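Local coordinates for protein toll (Drosophila melanogaster, PDB 4LXR) that serves as the receptor for the cleaved cytokine Spätzle, switching on Toll signalling in antifungal immunity and in dorsal-ventral patterning of the embryo, at residues 206-218 and 232-244. Numbering follows the deposited sequence.
Sequences LHNLTKHDFEGAT and QLPHDVFAHLTNV. With NAG (2-acetamido-2-deoxy-beta-D-glucopyranose), chain J.
His240 lies across Lys211 at about a right angle: Lys211 CG makes an off-centre CH-pi contact with the His240 ring, 4.1 Å from its centroid, and CE comes 3.6 Å from His240 NE2. ND1 of the same ring donates to Lys211 O at 3.3 Å, from above the carbonyl plane and well bent (137°), while Phe214 N reaches that oxygen from the opposite face. One water donates to both Lys211 O and Val237 O and accepts from His240 N. With an alanine here in place of His240 the ring and its ND1 donor are gone, and the lysine chain is likely to be freer to turn. Both segments are convex-side loops of successive leucine-rich repeats in the Toll ectodomain, each following a short strand of the solenoid. Inside, Leu241 CD1 stands over one face of the Phe214 ring, 4.2 Å from its centroid; CD2 of the same leucine meets Ala217 CB at 3.7 Å. Val237 O lies at the ring's edge, 3.3 Å from Phe214 CD2. Val237 CG2, anti to the backbone N, packs on Leu209 CB. Asn243 ND2, which carries the N-linked sugar, donates to Thr218 O at 2.7 Å, and Thr242 OG1 hydrogen-bonds the sugar's O6.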
ATOM      1  N   LEU A 206       4.417  -5.199  40.164  1.00 29.92           N
ATOM      2  CA  LEU A 206       4.136  -4.217  41.211  1.00 25.50           C
ATOM      3  C   LEU A 206       2.633  -4.094  41.468  1.00 24.66           C
ATOM      4  O   LEU A 206       1.980  -3.162  40.998  1.00 26.07           O
ATOM      5  CB  LEU A 206       4.727  -2.855  40.818  1.00 21.87           C
ATOM      6  CG  LEU A 206       6.253  -2.802  40.687  1.00 24.60           C
ATOM      7  CD1 LEU A 206       6.656  -1.565  39.884  1.00 19.75           C
ATOM      8  CD2 LEU A 206       6.944  -2.811  42.076  1.00 19.81           C
ATOM      9  N   HIS A 207       2.107  -5.048  42.226  1.00 26.27           N
ATOM     10  CA  HIS A 207       0.683  -5.165  42.500  1.00 36.39           C
ATOM     11  C   HIS A 207       0.253  -4.464  43.788  1.00 44.01           C
ATOM     12  O   HIS A 207      -0.848  -4.692  44.271  1.00 51.74           O
ATOM     13  CB  HIS A 207       0.319  -6.650  42.627  1.00 26.84           C
ATOM     14  CG  HIS A 207       0.717  -7.467  41.441  1.00 32.43           C
ATOM     15  ND1 HIS A 207       0.815  -8.840  41.481  1.00 28.88           N
ATOM     16  CD2 HIS A 207       1.027  -7.100  40.173  1.00 29.09           C
ATOM     17  CE1 HIS A 207       1.166  -9.286  40.288  1.00 34.93           C
ATOM     18  NE2 HIS A 207       1.308  -8.250  39.478  1.00 36.06           N
ATOM     19  N   ASN A 208       1.116  -3.637  44.365  1.00 50.39           N
ATOM     20  CA  ASN A 208       0.796  -3.025  45.655  1.00 48.54           C
ATOM     21  C   ASN A 208       1.323  -1.599  45.799  1.00 38.41           C
ATOM     22  O   ASN A 208       1.749  -1.205  46.869  1.00 39.06           O
ATOM     23  CB  ASN A 208       1.318  -3.895  46.805  1.00 57.75           C
ATOM     24  CG  ASN A 208       0.602  -5.243  46.899  1.00 71.06           C
ATOM     25  OD1 ASN A 208       1.182  -6.292  46.598  1.00 67.02           O
ATOM     26  ND2 ASN A 208      -0.663  -5.219  47.321  1.00 75.05           N
ATOM     27  N   LEU A 209       1.302  -0.835  44.716  1.00 35.12           N
ATOM     28  CA  LEU A 209       1.789   0.532  44.750  1.00 28.84           C
ATOM     29  C   LEU A 209       0.846   1.387  45.584  1.00 34.35           C
ATOM     30  O   LEU A 209      -0.376   1.298  45.442  1.00 31.06           O
ATOM     31  CB  LEU A 209       1.909   1.101  43.328  1.00 26.25           C
ATOM     32  CG  LEU A 209       2.992   0.518  42.433  1.00 22.76           C
ATOM     33  CD1 LEU A 209       2.866   1.133  41.042  1.00 20.94           C
ATOM     34  CD2 LEU A 209       4.407   0.742  43.012  1.00 19.21           C
ATOM     35  N   THR A 210       1.430   2.169  46.489  1.00 31.27           N
ATOM     36  CA  THR A 210       0.699   3.134  47.296  1.00 29.18           C
ATOM     37  C   THR A 210       1.458   4.460  47.291  1.00 33.75           C
ATOM     38  O   THR A 210       2.631   4.527  46.873  1.00 31.42           O
ATOM     39  CB  THR A 210       0.502   2.656  48.773  1.00 39.33           C
ATOM     40  OG1 THR A 210       1.770   2.291  49.338  1.00 31.80           O
ATOM     41  CG2 THR A 210      -0.423   1.455  48.840  1.00 35.50           C
ATOM     42  N   LYS A 211       0.779   5.501  47.761  1.00 30.79           N
ATOM     43  CA  LYS A 211       1.293   6.868  47.782  1.00 30.83           C
ATOM     44  C   LYS A 211       2.680   6.970  48.415  1.00 31.82           C
ATOM     45  O   LYS A 211       3.580   7.605  47.866  1.00 41.12           O
ATOM     46  CB  LYS A 211       0.276   7.761  48.499  1.00 31.89           C
ATOM     47  CG  LYS A 211       0.780   9.084  49.010  1.00 40.06           C
ATOM     48  CD  LYS A 211      -0.374   9.836  49.697  1.00 42.56           C
ATOM     49  CE  LYS A 211       0.127  11.030  50.507  1.00 52.50           C
ATOM     50  NZ  LYS A 211      -0.970  11.955  50.940  1.00 52.89           N
ATOM     51  N   HIS A 212       2.869   6.295  49.538  1.00 31.09           N
ATOM     52  CA  HIS A 212       4.141   6.329  50.249  1.00 31.99           C
ATOM     53  C   HIS A 212       5.321   5.823  49.420  1.00 35.11           C
ATOM     54  O   HIS A 212       6.474   6.168  49.702  1.00 31.73           O
ATOM     55  CB  HIS A 212       4.041   5.531  51.560  1.00 49.43           C
ATOM     56  CG  HIS A 212       5.253   5.651  52.438  1.00 63.84           C
ATOM     57  ND1 HIS A 212       5.604   6.825  53.069  1.00 67.62           N
ATOM     58  CD2 HIS A 212       6.195   4.741  52.786  1.00 66.62           C
ATOM     59  CE1 HIS A 212       6.707   6.631  53.771  1.00 69.29           C
ATOM     60  NE2 HIS A 212       7.085   5.376  53.617  1.00 65.98           N
ATOM     61  N   ASP A 213       5.041   5.007  48.404  1.00 36.18           N
ATOM     62  CA  ASP A 213       6.092   4.452  47.560  1.00 34.29           C
ATOM     63  C   ASP A 213       6.878   5.560  46.842  1.00 33.98           C
ATOM     64  O   ASP A 213       8.068   5.402  46.537  1.00 33.85           O
ATOM     65  CB  ASP A 213       5.521   3.443  46.540  1.00 39.52           C
ATOM     66  CG  ASP A 213       5.206   2.075  47.157  1.00 37.98           C
ATOM     67  OD1 ASP A 213       5.750   1.757  48.233  1.00 39.53           O
ATOM     68  OD2 ASP A 213       4.427   1.302  46.549  1.00 34.92           O
ATOM     69  N   PHE A 214       6.223   6.688  46.589  1.00 27.67           N
ATOM     70  CA  PHE A 214       6.873   7.763  45.845  1.00 34.20           C
ATOM     71  C   PHE A 214       7.182   8.978  46.714  1.00 33.61           C
ATOM     72  O   PHE A 214       7.384  10.081  46.208  1.00 26.52           O
ATOM     73  CB  PHE A 214       6.029   8.167  44.631  1.00 36.71           C
ATOM     74  CG  PHE A 214       5.696   7.016  43.730  1.00 35.01           C
ATOM     75  CD1 PHE A 214       6.657   6.475  42.900  1.00 32.71           C
ATOM     76  CD2 PHE A 214       4.430   6.464  43.733  1.00 29.49           C
ATOM     77  CE1 PHE A 214       6.353   5.405  42.079  1.00 37.98           C
ATOM     78  CE2 PHE A 214       4.120   5.399  42.903  1.00 35.24           C
ATOM     79  CZ  PHE A 214       5.080   4.866  42.089  1.00 39.52           C
ATOM     80  N   GLU A 215       7.236   8.774  48.023  1.00 31.01           N
ATOM     81  CA  GLU A 215       7.608   9.860  48.933  1.00 33.13           C
ATOM     82  C   GLU A 215       8.995  10.428  48.608  1.00 27.07           C
ATOM     83  O   GLU A 215       9.990   9.701  48.539  1.00 25.40           O
ATOM     84  CB  GLU A 215       7.555   9.380  50.381  1.00 39.73           C
ATOM     85  CG  GLU A 215       8.246  10.281  51.352  1.00 52.04           C
ATOM     86  CD  GLU A 215       8.306   9.665  52.730  1.00 74.59           C
ATOM     87  OE1 GLU A 215       9.389   9.168  53.111  1.00 82.80           O
ATOM     88  OE2 GLU A 215       7.265   9.665  53.423  1.00 77.78           O
ATOM     89  N   GLY A 216       9.055  11.735  48.405  1.00 26.74           N
ATOM     90  CA  GLY A 216      10.314  12.369  48.060  1.00 35.12           C
ATOM     91  C   GLY A 216      10.597  12.445  46.564  1.00 36.78           C
ATOM     92  O   GLY A 216      11.610  12.995  46.155  1.00 38.60           O
ATOM     93  N   ALA A 217       9.702  11.914  45.737  1.00 37.59           N
ATOM     94  CA  ALA A 217       9.969  11.835  44.293  1.00 35.07           C
ATOM     95  C   ALA A 217       9.502  13.059  43.494  1.00 34.21           C
ATOM     96  O   ALA A 217       8.982  12.917  42.398  1.00 39.62           O
ATOM     97  CB  ALA A 217       9.368  10.559  43.716  1.00 28.35           C
ATOM     98  N   THR A 218       9.707  14.255  44.038  1.00 38.29           N
ATOM     99  CA  THR A 218       9.229  15.494  43.415  1.00 34.86           C
ATOM    100  C   THR A 218       9.973  15.884  42.146  1.00 32.20           C
ATOM    101  O   THR A 218       9.531  16.755  41.408  1.00 28.62           O
ATOM    102  CB  THR A 218       9.342  16.698  44.379  1.00 37.77           C
ATOM    103  OG1 THR A 218      10.662  16.729  44.940  1.00 37.82           O
ATOM    104  CG2 THR A 218       8.314  16.589  45.506  1.00 41.92           C
ATOM    105  N   GLN A 232      -6.018  -2.671  40.344  1.00 30.72           N
ATOM    106  CA  GLN A 232      -6.582  -1.472  40.950  1.00 37.17           C
ATOM    107  C   GLN A 232      -5.438  -0.561  41.380  1.00 32.12           C
ATOM    108  O   GLN A 232      -4.350  -1.034  41.693  1.00 33.94           O
ATOM    109  CB  GLN A 232      -7.437  -1.826  42.191  1.00 35.26           C
ATOM    110  CG  GLN A 232      -8.805  -2.382  41.867  1.00 48.05           C
ATOM    111  CD  GLN A 232      -9.721  -2.492  43.086  1.00 62.89           C
ATOM    112  OE1 GLN A 232      -9.256  -2.600  44.224  1.00 70.13           O
ATOM    113  NE2 GLN A 232     -11.032  -2.464  42.846  1.00 57.53           N
ATOM    114  N   LEU A 233      -5.689   0.740  41.399  1.00 29.98           N
ATOM    115  CA  LEU A 233      -4.755   1.693  41.988  1.00 32.09           C
ATOM    116  C   LEU A 233      -5.506   2.526  43.007  1.00 31.35           C
ATOM    117  O   LEU A 233      -6.640   2.937  42.749  1.00 30.29           O
ATOM    118  CB  LEU A 233      -4.145   2.606  40.912  1.00 27.17           C
ATOM    119  CG  LEU A 233      -2.959   2.079  40.103  1.00 26.36           C
ATOM    120  CD1 LEU A 233      -2.547   3.109  39.086  1.00 24.35           C
ATOM    121  CD2 LEU A 233      -1.775   1.723  40.985  1.00 28.45           C
ATOM    122  N   PRO A 234      -4.886   2.778  44.173  1.00 35.74           N
ATOM    123  CA  PRO A 234      -5.522   3.717  45.106  1.00 37.22           C
ATOM    124  C   PRO A 234      -5.560   5.110  44.472  1.00 32.98           C
ATOM    125  O   PRO A 234      -4.664   5.439  43.693  1.00 27.54           O
ATOM    126  CB  PRO A 234      -4.589   3.706  46.334  1.00 33.09           C
ATOM    127  CG  PRO A 234      -3.645   2.544  46.130  1.00 34.17           C
ATOM    128  CD  PRO A 234      -3.559   2.340  44.635  1.00 35.74           C
ATOM    129  N   HIS A 235      -6.567   5.909  44.806  1.00 38.50           N
ATOM    130  CA  HIS A 235      -6.758   7.216  44.188  1.00 36.70           C
ATOM    131  C   HIS A 235      -5.608   8.200  44.434  1.00 41.86           C
ATOM    132  O   HIS A 235      -5.426   9.160  43.679  1.00 40.80           O
ATOM    133  CB  HIS A 235      -8.063   7.831  44.684  1.00 32.32           C
ATOM    134  CG  HIS A 235      -7.960   8.455  46.045  1.00 45.04           C
ATOM    135  ND1 HIS A 235      -7.525   9.748  46.240  1.00 49.31           N
ATOM    136  CD2 HIS A 235      -8.253   7.967  47.276  1.00 42.16           C
ATOM    137  CE1 HIS A 235      -7.549  10.029  47.533  1.00 50.17           C
ATOM    138  NE2 HIS A 235      -7.982   8.963  48.183  1.00 42.03           N
ATOM    139  N   ASP A 236      -4.846   7.971  45.496  1.00 37.23           N
ATOM    140  CA  ASP A 236      -3.759   8.873  45.842  1.00 32.92           C
ATOM    141  C   ASP A 236      -2.366   8.287  45.583  1.00 29.18           C
ATOM    142  O   ASP A 236      -1.381   8.803  46.111  1.00 32.32           O
ATOM    143  CB  ASP A 236      -3.891   9.330  47.317  1.00 34.55           C
ATOM    144  CG  ASP A 236      -3.857   8.168  48.310  1.00 39.29           C
ATOM    145  OD1 ASP A 236      -3.594   7.015  47.905  1.00 33.31           O
ATOM    146  OD2 ASP A 236      -4.083   8.411  49.516  1.00 47.49           O
ATOM    147  N   VAL A 237      -2.279   7.228  44.772  1.00 30.67           N
ATOM    148  CA  VAL A 237      -0.998   6.562  44.523  1.00 31.26           C
ATOM    149  C   VAL A 237       0.089   7.498  43.991  1.00 33.23           C
ATOM    150  O   VAL A 237       1.277   7.290  44.259  1.00 31.96           O
ATOM    151  CB  VAL A 237      -1.127   5.351  43.554  1.00 27.08           C
ATOM    152  CG1 VAL A 237      -1.584   5.792  42.153  1.00 22.30           C
ATOM    153  CG2 VAL A 237       0.214   4.589  43.466  1.00 24.29           C
ATOM    154  N   PHE A 238      -0.318   8.526  43.246  1.00 31.59           N
ATOM    155  CA  PHE A 238       0.634   9.424  42.590  1.00 26.83           C
ATOM    156  C   PHE A 238       0.713  10.789  43.293  1.00 30.65           C
ATOM    157  O   PHE A 238       1.291  11.735  42.759  1.00 32.02           O
ATOM    158  CB  PHE A 238       0.232   9.640  41.114  1.00 22.70           C
ATOM    159  CG  PHE A 238       0.174   8.369  40.284  1.00 24.23           C
ATOM    160  CD1 PHE A 238       1.236   7.480  40.263  1.00 27.25           C
ATOM    161  CD2 PHE A 238      -0.943   8.085  39.509  1.00 28.87           C
ATOM    162  CE1 PHE A 238       1.187   6.322  39.477  1.00 25.70           C
ATOM    163  CE2 PHE A 238      -1.013   6.921  38.734  1.00 24.83           C
ATOM    164  CZ  PHE A 238       0.051   6.038  38.724  1.00 26.16           C
ATOM    165  N   ALA A 239       0.126  10.896  44.482  1.00 34.02           N
ATOM    166  CA  ALA A 239       0.058  12.177  45.190  1.00 31.73           C
ATOM    167  C   ALA A 239       1.391  12.903  45.338  1.00 29.26           C
ATOM    168  O   ALA A 239       1.436  14.129  45.305  1.00 30.00           O
ATOM    169  CB  ALA A 239      -0.591  12.008  46.545  1.00 34.76           C
ATOM    170  N   HIS A 240       2.474  12.157  45.517  1.00 26.10           N
ATOM    171  CA  HIS A 240       3.770  12.794  45.743  1.00 32.04           C
ATOM    172  C   HIS A 240       4.498  13.167  44.448  1.00 32.12           C
ATOM    173  O   HIS A 240       5.460  13.926  44.475  1.00 31.01           O
ATOM    174  CB  HIS A 240       4.659  11.898  46.607  1.00 34.16           C
ATOM    175  CG  HIS A 240       4.236  11.841  48.039  1.00 41.10           C
ATOM    176  ND1 HIS A 240       4.286  10.686  48.786  1.00 50.35           N
ATOM    177  CD2 HIS A 240       3.764  12.804  48.864  1.00 41.14           C
ATOM    178  CE1 HIS A 240       3.859  10.937  50.012  1.00 49.86           C
ATOM    179  NE2 HIS A 240       3.535  12.215  50.084  1.00 41.08           N
ATOM    180  N   LEU A 241       4.040  12.624  43.325  1.00 26.71           N
ATOM    181  CA  LEU A 241       4.651  12.906  42.026  1.00 25.39           C
ATOM    182  C   LEU A 241       4.102  14.208  41.464  1.00 32.39           C
ATOM    183  O   LEU A 241       3.489  14.209  40.404  1.00 32.49           O
ATOM    184  CB  LEU A 241       4.376  11.759  41.048  1.00 20.92           C
ATOM    185  CG  LEU A 241       4.969  10.407  41.441  1.00 25.56           C
ATOM    186  CD1 LEU A 241       4.459   9.269  40.556  1.00 23.51           C
ATOM    187  CD2 LEU A 241       6.489  10.462  41.399  1.00 23.87           C
ATOM    188  N   THR A 242       4.319  15.314  42.170  1.00 35.18           N
ATOM    189  CA  THR A 242       3.666  16.570  41.813  1.00 39.16           C
ATOM    190  C   THR A 242       4.174  17.191  40.517  1.00 32.20           C
ATOM    191  O   THR A 242       3.467  17.981  39.895  1.00 33.05           O
ATOM    192  CB  THR A 242       3.751  17.609  42.946  1.00 40.89           C
ATOM    193  OG1 THR A 242       5.119  17.779  43.333  1.00 42.10           O
ATOM    194  CG2 THR A 242       2.938  17.144  44.145  1.00 38.70           C
ATOM    195  N   ASN A 243       5.389  16.841  40.115  1.00 32.75           N
ATOM    196  CA  ASN A 243       5.958  17.374  38.883  1.00 34.35           C
ATOM    197  C   ASN A 243       5.919  16.403  37.692  1.00 26.91           C
ATOM    198  O   ASN A 243       6.477  16.690  36.626  1.00 26.14           O
ATOM    199  CB  ASN A 243       7.392  17.856  39.135  1.00 38.97           C
ATOM    200  CG  ASN A 243       7.440  19.100  40.007  1.00 42.05           C
ATOM    201  OD1 ASN A 243       6.617  19.998  39.856  1.00 45.49           O
ATOM    202  ND2 ASN A 243       8.399  19.149  40.931  1.00 60.00           N
ATOM    203  N   VAL A 244       5.278  15.253  37.868  1.00 24.25           N
ATOM    204  CA  VAL A 244       5.251  14.257  36.796  1.00 25.84           C
ATOM    205  C   VAL A 244       4.534  14.793  35.539  1.00 22.53           C
ATOM    206  O   VAL A 244       3.515  15.471  35.630  1.00 27.45           O
ATOM    207  CB  VAL A 244       4.656  12.908  37.271  1.00 26.32           C
ATOM    208  CG1 VAL A 244       3.120  12.987  37.461  1.00 21.51           C
ATOM    209  CG2 VAL A 244       5.034  11.804  36.308  1.00 19.16           C
TER
HETATM  210  C1  NAG J2013       8.247  20.267  41.832  1.00 53.93           C
HETATM  211  C2  NAG J2013       8.561  21.697  41.405  1.00 68.77           C
HETATM  212  C3  NAG J2013       8.643  22.607  42.620  1.00 71.40           C
HETATM  213  C4  NAG J2013       7.323  22.542  43.378  1.00 76.88           C
HETATM  214  C5  NAG J2013       7.018  21.093  43.761  1.00 69.51           C
HETATM  215  C6  NAG J2013       5.674  20.931  44.431  1.00 68.77           C
HETATM  216  C7  NAG J2013       9.760  22.151  39.330  1.00 83.72           C
HETATM  217  C8  NAG J2013      11.082  22.165  38.628  1.00 83.14           C
HETATM  218  N2  NAG J2013       9.778  21.764  40.608  1.00 75.51           N
HETATM  219  O3  NAG J2013       8.912  23.941  42.202  1.00 69.52           O
HETATM  220  O4  NAG J2013       7.352  23.361  44.543  1.00 83.75           O
HETATM  221  O5  NAG J2013       7.008  20.253  42.593  1.00 59.39           O
HETATM  222  O6  NAG J2013       5.661  19.802  45.293  1.00 66.32           O
HETATM  223  O7  NAG J2013       8.719  22.479  38.764  1.00 86.45           O
HETATM  224  O   HOH W   1      -1.954  -2.556  42.927  1.00 32.49           O
HETATM  225  O   HOH W   2       2.651   9.416  45.727  1.00 26.81           O
HETATM  226  O   HOH W   3      -2.105   5.009  48.305  1.00 31.23           O
HETATM  227  O   HOH W   4      -3.676  10.841  50.498  1.00 36.95           O
HETATM  228  O   HOH W   5       7.070  14.562  40.345  1.00 27.67           O